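Local coordinates for uncharacterized protein (Thermus thermophilus HB8, PDB 6SCE) that is a CRISPR-associated DNA nuclease of type III defence, switched on by cyclic oligoadenylate that its CARF domains probably bind, at residues V81-T86 / G98-P103. Sequence-based numbering, arbitrary orientation.
Sequences VWVNLT and GHWRRP. With nucleotides of chain B.
A beta-alpha-beta unit of the Rossmann-like fold expected of a CARF domain, strand 81-84, helix 90-100 and strand 105-111, is packed here by two valines of the first strand against Trp100 in the C-terminal part of the helix. Val83 sets CG2 over one face of the indole, off its centre, 4.1 Å from Trp100 CG. Val81 comes in obliquely with CG2, 3.7 Å from Trp100 CZ3 on the six-membered ring. That methyl stands between the backbone N and the carbonyl carbon of its own residue (chi1 -64° for CG1), which turns it toward the tryptophan. Beta-branched valines suit a buried strand, and their small methyls let one wide, flat ring span two of them. His99 CD2 lies over the opposite indole face, so the ring is held between histidine and valine. Arg102 in turn lays its guanidinium against the His99 ring and gives NE to His99 O (2.9 Å), tying the chain that follows Trp100 back to His99. Replacing Trp100 by an alanine is likely to open a gap beside both valines and to leave His99 without the flat ring it lies against. Asn84, the last residue of the strand, makes an Asx turn, OD1 accepting from Thr86 N at 3.1 Å; the chain then reaches A2 of chain B, where Thr86 CG2 lies 3.6 Å from O4' of that nucleotide. Strand 81-84 runs between parallel strands 5-10 and 105-111; Leu7 of the former touches both Val81 and Trp100, Phe96 meets the indole from within the helix, and the Trp82 side chain packs on helix 15-28.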
ATOM      1  N   VAL A  81     -13.260   4.331 -30.655  1.00 32.68           N
ATOM      2  CA  VAL A  81     -12.942   4.718 -29.280  1.00 29.37           C
ATOM      3  C   VAL A  81     -11.630   4.057 -28.892  1.00 27.69           C
ATOM      4  O   VAL A  81     -11.315   2.946 -29.338  1.00 29.36           O
ATOM      5  CB  VAL A  81     -14.070   4.416 -28.262  1.00 29.80           C
ATOM      6  CG1 VAL A  81     -15.329   5.231 -28.550  1.00 32.12           C
ATOM      7  CG2 VAL A  81     -14.395   2.941 -28.180  1.00 31.10           C
ATOM      8  N   TRP A  82     -10.871   4.765 -28.059  1.00 27.25           N
ATOM      9  CA  TRP A  82      -9.655   4.248 -27.463  1.00 28.65           C
ATOM     10  C   TRP A  82      -9.922   4.179 -25.977  1.00 26.53           C
ATOM     11  O   TRP A  82     -10.266   5.185 -25.372  1.00 27.32           O
ATOM     12  CB  TRP A  82      -8.465   5.161 -27.732  1.00 29.85           C
ATOM     13  CG  TRP A  82      -8.082   5.163 -29.173  1.00 32.01           C
ATOM     14  CD1 TRP A  82      -8.810   5.656 -30.211  1.00 33.77           C
ATOM     15  CD2 TRP A  82      -6.867   4.687 -29.721  1.00 33.56           C
ATOM     16  NE1 TRP A  82      -8.113   5.495 -31.384  1.00 35.17           N
ATOM     17  CE2 TRP A  82      -6.929   4.883 -31.105  1.00 34.53           C
ATOM     18  CE3 TRP A  82      -5.721   4.104 -29.173  1.00 36.17           C
ATOM     19  CZ2 TRP A  82      -5.889   4.531 -31.948  1.00 37.92           C
ATOM     20  CZ3 TRP A  82      -4.704   3.748 -30.012  1.00 40.05           C
ATOM     21  CH2 TRP A  82      -4.787   3.976 -31.385  1.00 39.79           C
ATOM     22  N   VAL A  83      -9.787   2.992 -25.411  1.00 26.52           N
ATOM     23  CA  VAL A  83     -10.191   2.785 -24.028  1.00 24.80           C
ATOM     24  C   VAL A  83      -8.983   2.448 -23.160  1.00 24.78           C
ATOM     25  O   VAL A  83      -8.377   1.407 -23.350  1.00 24.57           O
ATOM     26  CB  VAL A  83     -11.220   1.645 -23.924  1.00 26.98           C
ATOM     27  CG1 VAL A  83     -11.787   1.544 -22.535  1.00 27.07           C
ATOM     28  CG2 VAL A  83     -12.344   1.865 -24.916  1.00 28.11           C
ATOM     29  N   ASN A  84      -8.670   3.332 -22.195  1.00 24.26           N
ATOM     30  CA  ASN A  84      -7.531   3.140 -21.293  1.00 25.07           C
ATOM     31  C   ASN A  84      -8.034   2.539 -19.994  1.00 21.95           C
ATOM     32  O   ASN A  84      -8.806   3.168 -19.313  1.00 24.33           O
ATOM     33  CB  ASN A  84      -6.828   4.490 -21.071  1.00 24.26           C
ATOM     34  CG  ASN A  84      -5.575   4.400 -20.191  1.00 23.82           C
ATOM     35  OD1 ASN A  84      -5.226   3.344 -19.675  1.00 23.70           O
ATOM     36  ND2 ASN A  84      -4.916   5.560 -19.983  1.00 23.68           N
ATOM     37  N   LEU A  85      -7.573   1.327 -19.651  1.00 22.89           N
ATOM     38  CA  LEU A  85      -8.029   0.610 -18.440  1.00 25.85           C
ATOM     39  C   LEU A  85      -7.087   0.653 -17.245  1.00 25.72           C
ATOM     40  O   LEU A  85      -7.324  -0.019 -16.232  1.00 24.79           O
ATOM     41  CB  LEU A  85      -8.288  -0.853 -18.771  1.00 26.21           C
ATOM     42  CG  LEU A  85      -9.257  -1.108 -19.926  1.00 30.85           C
ATOM     43  CD1 LEU A  85      -9.471  -2.597 -20.104  1.00 32.64           C
ATOM     44  CD2 LEU A  85     -10.538  -0.358 -19.736  1.00 31.52           C
ATOM     45  N   THR A  86      -6.040   1.465 -17.329  1.00 24.24           N
ATOM     46  CA  THR A  86      -5.054   1.548 -16.244  1.00 24.21           C
ATOM     47  C   THR A  86      -5.596   2.185 -14.972  1.00 24.15           C
ATOM     48  O   THR A  86      -5.248   1.788 -13.868  1.00 23.85           O
ATOM     49  CB  THR A  86      -3.792   2.266 -16.772  1.00 26.39           C
ATOM     50  OG1 THR A  86      -3.103   1.373 -17.659  1.00 29.90           O
ATOM     51  CG2 THR A  86      -2.812   2.628 -15.642  1.00 24.80           C
ATOM     52  N   GLY A  98     -14.291  -6.736 -20.466  1.00 32.86           N
ATOM     53  CA  GLY A  98     -15.375  -7.633 -20.956  1.00 37.16           C
ATOM     54  C   GLY A  98     -16.270  -6.936 -21.983  1.00 35.14           C
ATOM     55  O   GLY A  98     -16.617  -7.510 -22.998  1.00 42.84           O
ATOM     56  N   HIS A  99     -16.627  -5.694 -21.702  1.00 31.03           N
ATOM     57  CA  HIS A  99     -17.568  -4.934 -22.496  1.00 31.68           C
ATOM     58  C   HIS A  99     -16.954  -4.383 -23.783  1.00 33.81           C
ATOM     59  O   HIS A  99     -17.604  -4.399 -24.839  1.00 32.21           O
ATOM     60  CB  HIS A  99     -18.118  -3.793 -21.645  1.00 33.16           C
ATOM     61  CG  HIS A  99     -19.103  -2.906 -22.352  1.00 34.04           C
ATOM     62  ND1 HIS A  99     -20.453  -3.195 -22.444  1.00 33.75           N
ATOM     63  CD2 HIS A  99     -18.932  -1.728 -22.996  1.00 34.79           C
ATOM     64  CE1 HIS A  99     -21.063  -2.233 -23.107  1.00 34.50           C
ATOM     65  NE2 HIS A  99     -20.165  -1.332 -23.457  1.00 33.54           N
ATOM     66  N   TRP A 100     -15.702  -3.917 -23.708  1.00 28.37           N
ATOM     67  CA  TRP A 100     -15.104  -3.124 -24.777  1.00 30.58           C
ATOM     68  C   TRP A 100     -14.319  -3.925 -25.794  1.00 30.65           C
ATOM     69  O   TRP A 100     -13.777  -3.355 -26.748  1.00 32.45           O
ATOM     70  CB  TRP A 100     -14.290  -1.927 -24.200  1.00 28.08           C
ATOM     71  CG  TRP A 100     -15.188  -0.841 -23.726  1.00 28.34           C
ATOM     72  CD1 TRP A 100     -15.456  -0.501 -22.449  1.00 28.20           C
ATOM     73  CD2 TRP A 100     -15.985  -0.003 -24.538  1.00 29.00           C
ATOM     74  NE1 TRP A 100     -16.348   0.522 -22.411  1.00 29.77           N
ATOM     75  CE2 TRP A 100     -16.703   0.833 -23.695  1.00 28.19           C
ATOM     76  CE3 TRP A 100     -16.165   0.111 -25.920  1.00 30.81           C
ATOM     77  CZ2 TRP A 100     -17.592   1.789 -24.166  1.00 30.57           C
ATOM     78  CZ3 TRP A 100     -17.060   1.065 -26.386  1.00 30.30           C
ATOM     79  CH2 TRP A 100     -17.750   1.877 -25.527  1.00 29.41           C
ATOM     80  N   ARG A 101     -14.280  -5.232 -25.640  1.00 33.01           N
ATOM     81  CA  ARG A 101     -13.747  -6.083 -26.700  1.00 37.36           C
ATOM     82  C   ARG A 101     -14.826  -6.186 -27.771  1.00 38.12           C
ATOM     83  O   ARG A 101     -15.578  -7.157 -27.841  1.00 38.81           O
ATOM     84  CB  ARG A 101     -13.329  -7.443 -26.162  1.00 38.93           C
ATOM     85  CG  ARG A 101     -12.014  -7.371 -25.388  1.00 41.98           C
ATOM     86  CD  ARG A 101     -11.533  -8.728 -24.863  1.00 42.15           C
ATOM     87  NE  ARG A 101     -12.469  -9.289 -23.898  1.00 44.67           N
ATOM     88  CZ  ARG A 101     -12.216 -10.347 -23.136  1.00 45.82           C
ATOM     89  NH1 ARG A 101     -11.048 -10.968 -23.219  1.00 46.95           N
ATOM     90  NH2 ARG A 101     -13.131 -10.786 -22.284  1.00 47.70           N
ATOM     91  N   ARG A 102     -14.917  -5.144 -28.577  1.00 35.33           N
ATOM     92  CA  ARG A 102     -15.944  -5.057 -29.608  1.00 37.23           C
ATOM     93  C   ARG A 102     -15.415  -4.253 -30.794  1.00 39.31           C
ATOM     94  O   ARG A 102     -14.409  -3.543 -30.669  1.00 36.19           O
ATOM     95  CB  ARG A 102     -17.178  -4.368 -29.046  1.00 38.23           C
ATOM     96  CG  ARG A 102     -16.921  -2.961 -28.521  1.00 37.78           C
ATOM     97  CD  ARG A 102     -18.205  -2.274 -28.101  1.00 38.45           C
ATOM     98  NE  ARG A 102     -18.875  -3.083 -27.102  1.00 38.34           N
ATOM     99  CZ  ARG A 102     -20.146  -2.964 -26.734  1.00 43.67           C
ATOM    100  NH1 ARG A 102     -20.937  -2.027 -27.255  1.00 41.65           N
ATOM    101  NH2 ARG A 102     -20.631  -3.803 -25.810  1.00 45.31           N
ATOM    102  N   PRO A 103     -16.098  -4.350 -31.953  1.00 41.21           N
ATOM    103  CA  PRO A 103     -15.680  -3.541 -33.087  1.00 38.86           C
ATOM    104  C   PRO A 103     -15.818  -2.069 -32.781  1.00 37.14           C
ATOM    105  O   PRO A 103     -16.716  -1.640 -32.029  1.00 36.16           O
ATOM    106  CB  PRO A 103     -16.649  -3.973 -34.218  1.00 42.76           C
ATOM    107  CG  PRO A 103     -17.100  -5.337 -33.825  1.00 42.17           C
ATOM    108  CD  PRO A 103     -17.170  -5.303 -32.320  1.00 42.65           C
TER
ATOM    109  P     A B   2      -4.876   5.361 -10.062  1.00 22.38           P
ATOM    110  OP1   A B   2      -4.354   6.426  -9.150  1.00 22.57           O
ATOM    111  OP2   A B   2      -5.681   5.688 -11.291  1.00 21.84           O
ATOM    112  O5'   A B   2      -3.611   4.496 -10.537  1.00 22.76           O
ATOM    113  C5'   A B   2      -3.794   3.548 -11.615  1.00 23.16           C
ATOM    114  C4'   A B   2      -2.473   2.892 -11.930  1.00 23.20           C
ATOM    115  O4'   A B   2      -1.578   3.898 -12.477  1.00 24.31           O
ATOM    116  C3'   A B   2      -1.744   2.257 -10.753  1.00 24.23           C
ATOM    117  O3'   A B   2      -1.157   1.010 -11.119  1.00 25.21           O
ATOM    118  C2'   A B   2      -0.639   3.264 -10.446  1.00 25.79           C
ATOM    119  O2'   A B   2       0.506   2.654  -9.891  1.00 25.63           O
ATOM    120  C1'   A B   2      -0.333   3.802 -11.837  1.00 25.00           C
ATOM    121  N9    A B   2       0.340   5.086 -11.864  1.00 23.37           N
ATOM    122  C8    A B   2       0.387   6.032 -10.864  1.00 23.26           C
ATOM    123  N7    A B   2       1.135   7.058 -11.181  1.00 23.45           N
ATOM    124  C5    A B   2       1.623   6.768 -12.446  1.00 22.67           C
ATOM    125  C6    A B   2       2.487   7.462 -13.316  1.00 24.40           C
ATOM    126  N6    A B   2       3.097   8.602 -12.999  1.00 23.72           N
ATOM    127  N1    A B   2       2.729   6.901 -14.525  1.00 23.18           N
ATOM    128  C2    A B   2       2.190   5.703 -14.790  1.00 24.13           C
ATOM    129  N3    A B   2       1.376   4.951 -14.048  1.00 23.25           N
ATOM    130  C4    A B   2       1.137   5.548 -12.872  1.00 24.39           C
TER